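Local coordinates for protein necrotic enteritis toxin B (Clostridium perfringens, PDB 4I0N) that probably kills host cells by assembling on their membranes into a beta-barrel pore, as related alpha-hemolysin-fold toxins do, at residues M79-T84 with Q191-S196; S66-F71 with T207-L212. One frame throughout, in Å; residues are numbered along the deposited sequence.

Contact 1 of 2, residues M79-T84 with Q191-S196; sequences MKWPET and QLFMKS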
ATOM      1  N   MET A  79      -2.889  22.725  -6.104  1.00 11.97           N
ATOM      2  CA  MET A  79      -2.063  21.705  -5.471  1.00 11.37           C
ATOM      3  C   MET A  79      -2.628  20.337  -5.814  1.00 10.56           C
ATOM      4  O   MET A  79      -3.748  20.004  -5.408  1.00 10.70           O
ATOM      5  CB  MET A  79      -2.061  21.913  -3.952  1.00 10.86           C
ATOM      6  CG  MET A  79      -1.357  20.775  -3.167  1.00 10.32           C
ATOM      7  SD  MET A  79      -1.402  21.171  -1.406  1.00 15.65           S
ATOM      8  CE  MET A  79      -1.198  19.557  -0.656  1.00 13.06           C
ATOM      9  N   LYS A  80      -1.865  19.554  -6.581  1.00 10.45           N
ATOM     10  CA  LYS A  80      -2.218  18.171  -6.829  1.00  9.63           C
ATOM     11  C   LYS A  80      -1.647  17.310  -5.703  1.00  9.27           C
ATOM     12  O   LYS A  80      -0.459  17.422  -5.377  1.00  9.93           O
ATOM     13  CB  LYS A  80      -1.676  17.708  -8.190  1.00 10.41           C
ATOM     14  CG  LYS A  80      -2.138  16.291  -8.536  1.00  9.48           C
ATOM     15  CD  LYS A  80      -1.627  15.827  -9.875  1.00 12.00           C
ATOM     16  CE  LYS A  80      -0.119  15.519  -9.868  1.00 12.38           C
ATOM     17  NZ  LYS A  80       0.212  14.279  -9.087  1.00  9.51           N
ATOM     18  N   TRP A  81      -2.460  16.410  -5.148  1.00  8.68           N
ATOM     19  CA  TRP A  81      -2.055  15.665  -3.955  1.00  8.15           C
ATOM     20  C   TRP A  81      -2.712  14.278  -3.983  1.00  8.76           C
ATOM     21  O   TRP A  81      -3.722  14.102  -4.668  1.00  8.30           O
ATOM     22  CB  TRP A  81      -2.423  16.461  -2.685  1.00  7.09           C
ATOM     23  CG  TRP A  81      -3.897  16.663  -2.502  1.00  9.40           C
ATOM     24  CD1 TRP A  81      -4.702  17.562  -3.152  1.00  9.67           C
ATOM     25  CD2 TRP A  81      -4.743  15.918  -1.631  1.00  9.48           C
ATOM     26  NE1 TRP A  81      -6.008  17.432  -2.711  1.00  9.81           N
ATOM     27  CE2 TRP A  81      -6.061  16.411  -1.797  1.00 10.15           C
ATOM     28  CE3 TRP A  81      -4.515  14.862  -0.728  1.00 10.73           C
ATOM     29  CZ2 TRP A  81      -7.156  15.900  -1.085  1.00  8.66           C
ATOM     30  CZ3 TRP A  81      -5.594  14.356  -0.005  1.00 11.02           C
ATOM     31  CH2 TRP A  81      -6.907  14.886  -0.188  1.00  9.08           C
ATOM     32  N   PRO A  82      -2.107  13.286  -3.297  1.00  8.15           N
ATOM     33  CA  PRO A  82      -2.640  11.924  -3.362  1.00  8.91           C
ATOM     34  C   PRO A  82      -3.729  11.690  -2.320  1.00  9.28           C
ATOM     35  O   PRO A  82      -3.479  11.785  -1.105  1.00  9.78           O
ATOM     36  CB  PRO A  82      -1.407  11.061  -3.077  1.00  8.33           C
ATOM     37  CG  PRO A  82      -0.600  11.888  -2.145  1.00  7.80           C
ATOM     38  CD  PRO A  82      -0.782  13.327  -2.648  1.00  9.66           C
ATOM     39  N   GLU A  83      -4.939  11.413  -2.796  1.00  9.23           N
ATOM     40  CA  GLU A  83      -6.059  11.231  -1.889  1.00  8.96           C
ATOM     41  C   GLU A  83      -6.199   9.769  -1.488  1.00  8.35           C
ATOM     42  O   GLU A  83      -6.621   9.485  -0.363  1.00  8.98           O
ATOM     43  CB  GLU A  83      -7.353  11.808  -2.487  1.00  9.28           C
ATOM     44  CG  GLU A  83      -8.557  11.812  -1.510  1.00  9.16           C
ATOM     45  CD  GLU A  83      -9.302  10.483  -1.464  1.00 11.01           C
ATOM     46  OE1 GLU A  83      -9.111   9.642  -2.379  1.00 10.72           O
ATOM     47  OE2 GLU A  83     -10.079  10.280  -0.498  1.00 13.38           O
ATOM     48  N   THR A  84      -5.848   8.850  -2.395  1.00  8.27           N
ATOM     49  CA  THR A  84      -5.896   7.401  -2.113  1.00  8.49           C
ATOM     50  C   THR A  84      -4.717   6.681  -2.762  1.00  8.05           C
ATOM     51  O   THR A  84      -4.454   6.852  -3.967  1.00  8.57           O
ATOM     52  CB  THR A  84      -7.244   6.710  -2.582  1.00  9.75           C
ATOM     53  OG1 THR A  84      -8.356   7.238  -1.832  1.00 13.27           O
ATOM     54  CG2 THR A  84      -7.178   5.179  -2.352  1.00  8.78           C
ATOM     55  N   GLN A 191     -11.106  24.652   3.207  1.00 14.93           N
ATOM     56  CA  GLN A 191      -9.835  25.213   3.670  1.00 14.87           C
ATOM     57  C   GLN A 191      -8.715  24.176   3.789  1.00 14.14           C
ATOM     58  O   GLN A 191      -7.643  24.479   4.316  1.00 14.48           O
ATOM     59  CB  GLN A 191     -10.065  25.947   5.004  1.00 15.49           C
ATOM     60  CG  GLN A 191     -10.872  27.229   4.830  1.00 15.55           C
ATOM     61  CD  GLN A 191     -11.438  27.712   6.130  1.00 18.20           C
ATOM     62  OE1 GLN A 191     -10.852  28.583   6.791  1.00 18.43           O
ATOM     63  NE2 GLN A 191     -12.565  27.138   6.532  1.00 16.34           N
ATOM     64  N   LEU A 192      -8.976  22.960   3.307  1.00 13.31           N
ATOM     65  CA  LEU A 192      -8.054  21.808   3.385  1.00 13.88           C
ATOM     66  C   LEU A 192      -6.552  22.130   3.507  1.00 13.81           C
ATOM     67  O   LEU A 192      -5.934  21.809   4.528  1.00 14.94           O
ATOM     68  CB  LEU A 192      -8.315  20.867   2.199  1.00 13.87           C
ATOM     69  CG  LEU A 192      -7.783  19.436   2.204  1.00 12.98           C
ATOM     70  CD1 LEU A 192      -8.249  18.688   3.423  1.00 13.19           C
ATOM     71  CD2 LEU A 192      -8.236  18.732   0.921  1.00 15.04           C
ATOM     72  N   PHE A 193      -5.960  22.740   2.479  1.00 13.60           N
ATOM     73  CA  PHE A 193      -4.525  23.052   2.527  1.00 13.79           C
ATOM     74  C   PHE A 193      -4.259  24.530   2.338  1.00 14.30           C
ATOM     75  O   PHE A 193      -3.201  24.921   1.847  1.00 14.80           O
ATOM     76  CB  PHE A 193      -3.724  22.242   1.487  1.00 13.85           C
ATOM     77  CG  PHE A 193      -3.974  20.747   1.538  1.00 13.09           C
ATOM     78  CD1 PHE A 193      -3.614  20.000   2.659  1.00 13.05           C
ATOM     79  CD2 PHE A 193      -4.531  20.090   0.437  1.00 12.94           C
ATOM     80  CE1 PHE A 193      -3.823  18.621   2.694  1.00 13.40           C
ATOM     81  CE2 PHE A 193      -4.755  18.717   0.464  1.00 12.04           C
ATOM     82  CZ  PHE A 193      -4.399  17.980   1.602  1.00 14.06           C
ATOM     83  N   MET A 194      -5.210  25.347   2.767  1.00 14.80           N
ATOM     84  CA  MET A 194      -5.103  26.807   2.655  1.00 15.48           C
ATOM     85  C   MET A 194      -4.225  27.374   3.769  1.00 16.64           C
ATOM     86  O   MET A 194      -4.559  27.254   4.957  1.00 16.63           O
ATOM     87  CB  MET A 194      -6.509  27.417   2.690  1.00 15.76           C
ATOM     88  CG  MET A 194      -6.551  28.948   2.524  1.00 16.66           C
ATOM     89  SD  MET A 194      -8.183  29.651   2.860  1.00 17.21           S
ATOM     90  CE  MET A 194      -9.116  29.072   1.429  1.00 16.47           C
ATOM     91  N   LYS A 195      -3.101  27.977   3.398  1.00 17.05           N
ATOM     92  CA  LYS A 195      -2.159  28.532   4.392  1.00 18.75           C
ATOM     93  C   LYS A 195      -2.719  29.785   5.071  1.00 19.84           C
ATOM     94  O   LYS A 195      -2.662  29.912   6.304  1.00 20.56           O
ATOM     95  CB  LYS A 195      -0.800  28.805   3.735  1.00 18.99           C
ATOM     96  CG  LYS A 195       0.330  29.215   4.666  1.00 22.85           C
ATOM     97  CD  LYS A 195       1.629  29.267   3.872  1.00 26.47           C
ATOM     98  CE  LYS A 195       2.801  29.717   4.730  1.00 31.22           C
ATOM     99  NZ  LYS A 195       4.097  29.498   4.009  1.00 33.55           N
ATOM    100  N   SER A 196      -3.289  30.691   4.272  1.00 20.30           N
ATOM    101  CA  SER A 196      -3.897  31.928   4.787  1.00 20.41           C
ATOM    102  C   SER A 196      -5.199  32.277   4.073  1.00 20.35           C
ATOM    103  O   SER A 196      -5.299  32.160   2.858  1.00 19.33           O
ATOM    104  CB  SER A 196      -2.921  33.113   4.658  1.00 21.56           C
ATOM    105  OG  SER A 196      -3.521  34.314   5.103  1.00 21.68           O
TER
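L192 and F193 bring the loop 191-196 against M79 and W81, two buried residues of strand 76-92 whose CB atoms point at the loop. L192 comes first: its CD2 methyl sits 3.6 Å from CZ2 of W81, on the six-membered side of the indole, approaching it obliquely. The same leucine turns back on its neighbour, with CG lying over the rim of one face of the F193 ring. F193 then carries most of the contact. Its ring drives edge-first into the indole, with CE2 3.4 Å above the plane and over its centre; the two planes stand at 77°, an edge-to-face pair whose centroids, taken to the five-membered ring, are 4.8 Å apart. The opposite face of the phenylalanine takes M79. The methionine runs out straight, CG opposite its own N (chi1 173°) and the chain extended beyond, which lays CE over that face, 3.7 Å from the ring centroid, while SD approaches obliquely in a Met-aromatic contact. The F193 ring is thus held between a leucine and a methionine with a tryptophan at its edge. I216 of the short helix 214-217 touches M79, W81 and F193, so this loop closes over the strand together with the segment that follows it. Beyond F193 the chain leaves the strand, and M194 packs on Y250 instead. No hydrogen bond crosses between the segments, and the indole NE1 is satisfied by N263; the loop is therefore held here by shape, dispersion and aromatic packing in a buried setting.

Contact 2 of 2, residues S66-F71 with T207-L212; sequences SDKQIF and TDDRDL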
ATOM      1  N   SER A  66       4.462  10.532  -3.716  1.00  9.39           N
ATOM      2  CA  SER A  66       3.212  11.284  -3.600  1.00  9.52           C
ATOM      3  C   SER A  66       2.937  12.065  -4.883  1.00  9.97           C
ATOM      4  O   SER A  66       1.781  12.305  -5.244  1.00  9.80           O
ATOM      5  CB  SER A  66       3.255  12.256  -2.408  1.00  9.44           C
ATOM      6  OG  SER A  66       4.274  13.242  -2.572  1.00  9.80           O
ATOM      7  N   ASP A  67       4.015  12.480  -5.539  1.00  9.74           N
ATOM      8  CA  ASP A  67       3.947  13.393  -6.690  1.00 11.12           C
ATOM      9  C   ASP A  67       3.150  14.660  -6.388  1.00 11.25           C
ATOM     10  O   ASP A  67       2.477  15.214  -7.261  1.00 10.97           O
ATOM     11  CB  ASP A  67       3.377  12.679  -7.916  1.00 11.79           C
ATOM     12  CG  ASP A  67       3.626  13.438  -9.196  1.00 13.01           C
ATOM     13  OD1 ASP A  67       4.756  13.927  -9.383  1.00 13.99           O
ATOM     14  OD2 ASP A  67       2.683  13.579  -9.991  1.00 13.12           O
ATOM     15  N   LYS A  68       3.244  15.146  -5.153  1.00 11.44           N
ATOM     16  CA  LYS A  68       2.594  16.416  -4.811  1.00 12.33           C
ATOM     17  C   LYS A  68       3.215  17.528  -5.639  1.00 13.00           C
ATOM     18  O   LYS A  68       4.432  17.602  -5.760  1.00 13.43           O
ATOM     19  CB  LYS A  68       2.787  16.762  -3.335  1.00 12.05           C
ATOM     20  CG  LYS A  68       1.933  17.940  -2.890  1.00 14.98           C
ATOM     21  CD  LYS A  68       2.589  18.734  -1.753  1.00 16.03           C
ATOM     22  CE  LYS A  68       3.530  19.775  -2.264  1.00 19.55           C
ATOM     23  NZ  LYS A  68       4.084  20.595  -1.169  1.00 17.89           N
ATOM     24  N   GLN A  69       2.375  18.390  -6.201  1.00 13.09           N
ATOM     25  CA  GLN A  69       2.856  19.444  -7.113  1.00 15.70           C
ATOM     26  C   GLN A  69       2.046  20.684  -6.851  1.00 15.89           C
ATOM     27  O   GLN A  69       0.861  20.581  -6.595  1.00 15.55           O
ATOM     28  CB  GLN A  69       2.642  19.032  -8.581  1.00 15.44           C
ATOM     29  CG  GLN A  69       3.455  17.842  -8.991  1.00 20.83           C
ATOM     30  CD  GLN A  69       3.333  17.473 -10.444  1.00 28.00           C
ATOM     31  OE1 GLN A  69       2.612  18.107 -11.216  1.00 31.69           O
ATOM     32  NE2 GLN A  69       4.051  16.431 -10.836  1.00 31.97           N
ATOM     33  N   ILE A  70       2.679  21.850  -6.962  1.00 16.38           N
ATOM     34  CA  ILE A  70       1.976  23.115  -6.783  1.00 17.20           C
ATOM     35  C   ILE A  70       2.198  23.981  -8.010  1.00 17.88           C
ATOM     36  O   ILE A  70       3.321  24.034  -8.538  1.00 17.03           O
ATOM     37  CB  ILE A  70       2.455  23.836  -5.500  1.00 17.65           C
ATOM     38  CG1 ILE A  70       1.863  23.147  -4.261  1.00 17.48           C
ATOM     39  CG2 ILE A  70       2.122  25.361  -5.541  1.00 19.40           C
ATOM     40  CD1 ILE A  70       2.557  23.535  -2.965  1.00 21.98           C
ATOM     41  N   PHE A  71       1.122  24.617  -8.485  1.00 17.74           N
ATOM     42  CA  PHE A  71       1.200  25.579  -9.587  1.00 19.24           C
ATOM     43  C   PHE A  71       0.426  26.815  -9.163  1.00 18.99           C
ATOM     44  O   PHE A  71      -0.384  26.767  -8.219  1.00 18.38           O
ATOM     45  CB  PHE A  71       0.602  25.019 -10.887  1.00 20.52           C
ATOM     46  CG  PHE A  71       1.116  23.655 -11.262  1.00 23.85           C
ATOM     47  CD1 PHE A  71       2.122  23.513 -12.203  1.00 27.70           C
ATOM     48  CD2 PHE A  71       0.590  22.508 -10.665  1.00 25.53           C
ATOM     49  CE1 PHE A  71       2.602  22.230 -12.555  1.00 28.44           C
ATOM     50  CE2 PHE A  71       1.061  21.239 -11.007  1.00 28.34           C
ATOM     51  CZ  PHE A  71       2.069  21.103 -11.953  1.00 27.14           C
ATOM     52  N   THR A 207      -0.356  24.812   2.400  1.00 16.32           N
ATOM     53  CA  THR A 207       0.338  24.240   3.563  1.00 17.57           C
ATOM     54  C   THR A 207       1.787  23.850   3.219  1.00 18.28           C
ATOM     55  O   THR A 207       2.023  23.152   2.233  1.00 18.22           O
ATOM     56  CB  THR A 207      -0.440  22.989   4.067  1.00 17.30           C
ATOM     57  OG1 THR A 207      -1.804  23.348   4.273  1.00 16.47           O
ATOM     58  CG2 THR A 207       0.137  22.442   5.370  1.00 17.29           C
ATOM     59  N   ASP A 208       2.749  24.303   4.028  1.00 19.84           N
ATOM     60  CA  ASP A 208       4.159  23.899   3.888  1.00 20.60           C
ATOM     61  C   ASP A 208       4.328  22.390   4.026  1.00 19.84           C
ATOM     62  O   ASP A 208       3.584  21.762   4.783  1.00 18.56           O
ATOM     63  CB  ASP A 208       5.018  24.585   4.961  1.00 22.29           C
ATOM     64  CG  ASP A 208       5.076  26.091   4.792  1.00 27.13           C
ATOM     65  OD1 ASP A 208       4.925  26.566   3.645  1.00 31.42           O
ATOM     66  OD2 ASP A 208       5.279  26.805   5.813  1.00 32.63           O
ATOM     67  N   ASP A 209       5.308  21.823   3.319  1.00 18.98           N
ATOM     68  CA  ASP A 209       5.604  20.379   3.390  1.00 19.04           C
ATOM     69  C   ASP A 209       5.754  19.841   4.799  1.00 19.49           C
ATOM     70  O   ASP A 209       5.243  18.775   5.100  1.00 19.15           O
ATOM     71  CB  ASP A 209       6.876  20.007   2.632  1.00 19.66           C
ATOM     72  CG  ASP A 209       6.664  19.845   1.141  1.00 19.97           C
ATOM     73  OD1 ASP A 209       5.625  19.314   0.689  1.00 19.65           O
ATOM     74  OD2 ASP A 209       7.581  20.245   0.416  1.00 23.02           O
ATOM     75  N   ARG A 210       6.484  20.564   5.653  1.00 20.07           N
ATOM     76  CA  ARG A 210       6.709  20.113   7.035  1.00 20.68           C
ATOM     77  C   ARG A 210       5.424  20.046   7.883  1.00 20.38           C
ATOM     78  O   ARG A 210       5.408  19.383   8.935  1.00 20.40           O
ATOM     79  CB  ARG A 210       7.764  20.995   7.717  1.00 21.53           C
ATOM     80  N   ASP A 211       4.353  20.700   7.417  1.00 18.77           N
ATOM     81  CA  ASP A 211       3.057  20.640   8.096  1.00 18.13           C
ATOM     82  C   ASP A 211       2.073  19.665   7.449  1.00 16.55           C
ATOM     83  O   ASP A 211       0.925  19.613   7.868  1.00 16.64           O
ATOM     84  CB  ASP A 211       2.394  22.015   8.136  1.00 18.24           C
ATOM     85  CG  ASP A 211       3.249  23.061   8.822  1.00 21.64           C
ATOM     86  OD1 ASP A 211       4.051  22.697   9.713  1.00 22.80           O
ATOM     87  OD2 ASP A 211       3.120  24.242   8.449  1.00 22.69           O
ATOM     88  N   LEU A 212       2.507  18.948   6.408  1.00 14.73           N
ATOM     89  CA  LEU A 212       1.666  17.962   5.751  1.00 13.88           C
ATOM     90  C   LEU A 212       2.044  16.565   6.220  1.00 13.64           C
ATOM     91  O   LEU A 212       3.183  16.313   6.614  1.00 14.80           O
ATOM     92  CB  LEU A 212       1.874  18.028   4.233  1.00 12.82           C
ATOM     93  CG  LEU A 212       1.353  19.226   3.468  1.00 13.20           C
ATOM     94  CD1 LEU A 212       1.922  19.170   2.068  1.00 12.35           C
ATOM     95  CD2 LEU A 212      -0.163  19.197   3.443  1.00 15.77           C
TER
HETATM   96  O   HOH W   1       1.502  21.919  -0.179  1.00 16.36           O
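K68 crosses from the turn before strand 69-72 to meet D209 and L212, and the two partners take different parts of its chain. The packed side is apolar: CD of the lysine lies 3.9 Å from CD1 of L212, the two side chains reaching toward each other, with the leucine methyl meeting the lysine chain two atoms short of its amine. L212 in turn rests against F193, so the lysine's methylene chain borders the buried aromatic cluster. A bend at chi3 (86°) then carries CE and NZ past the leucine to the acid. NZ of K68 makes a salt bridge to OD1 of D209 at 2.7 Å, a hydrogen bond that meets the oxygen from above the carboxylate plane, 45° out of it. D209 opens a 3-10 turn, 209-211, within the long loop that runs from strand 165-172 to helix 214-217; the contact ties this loop to the edge of the large antiparallel sheet of an alpha-hemolysin-fold toxin, where strand 69-72 pairs with strand 76-92. The other side is looser and wetter. A water accepts from NZ of K68 at 3.1 Å and donates to the backbone O of T207 at 2.8 Å, linking the lysine to the loop backbone. A magnesium ion lies about 4 Å from the D209 side chain, and with K68 its charge would be expected to keep the carboxylate ionised. Farther round the loop, D208 points its CB away from 66-71, and its carboxylate forms a salt bridge with K195.

In the fold
Contact 1 is buried and contact 2 lies at the surface, yet their centres are only 8 Å apart and both fasten the long loop between strand 165-172 and helix 214-217 onto one sheet. Strands 76-92 and 69-72 are neighbours in that sheet, so the two contacts grip adjacent strands, with contact 1 nested along the chain within the loop that contact 2 closes. The inner one relies on aromatic and apolar packing; the outer one uses charge and water. They meet directly: K80 forms a salt bridge with D67, the backbone of F193 probably bonds to that of T207, and K68 packs its CG against the backbone O of K80.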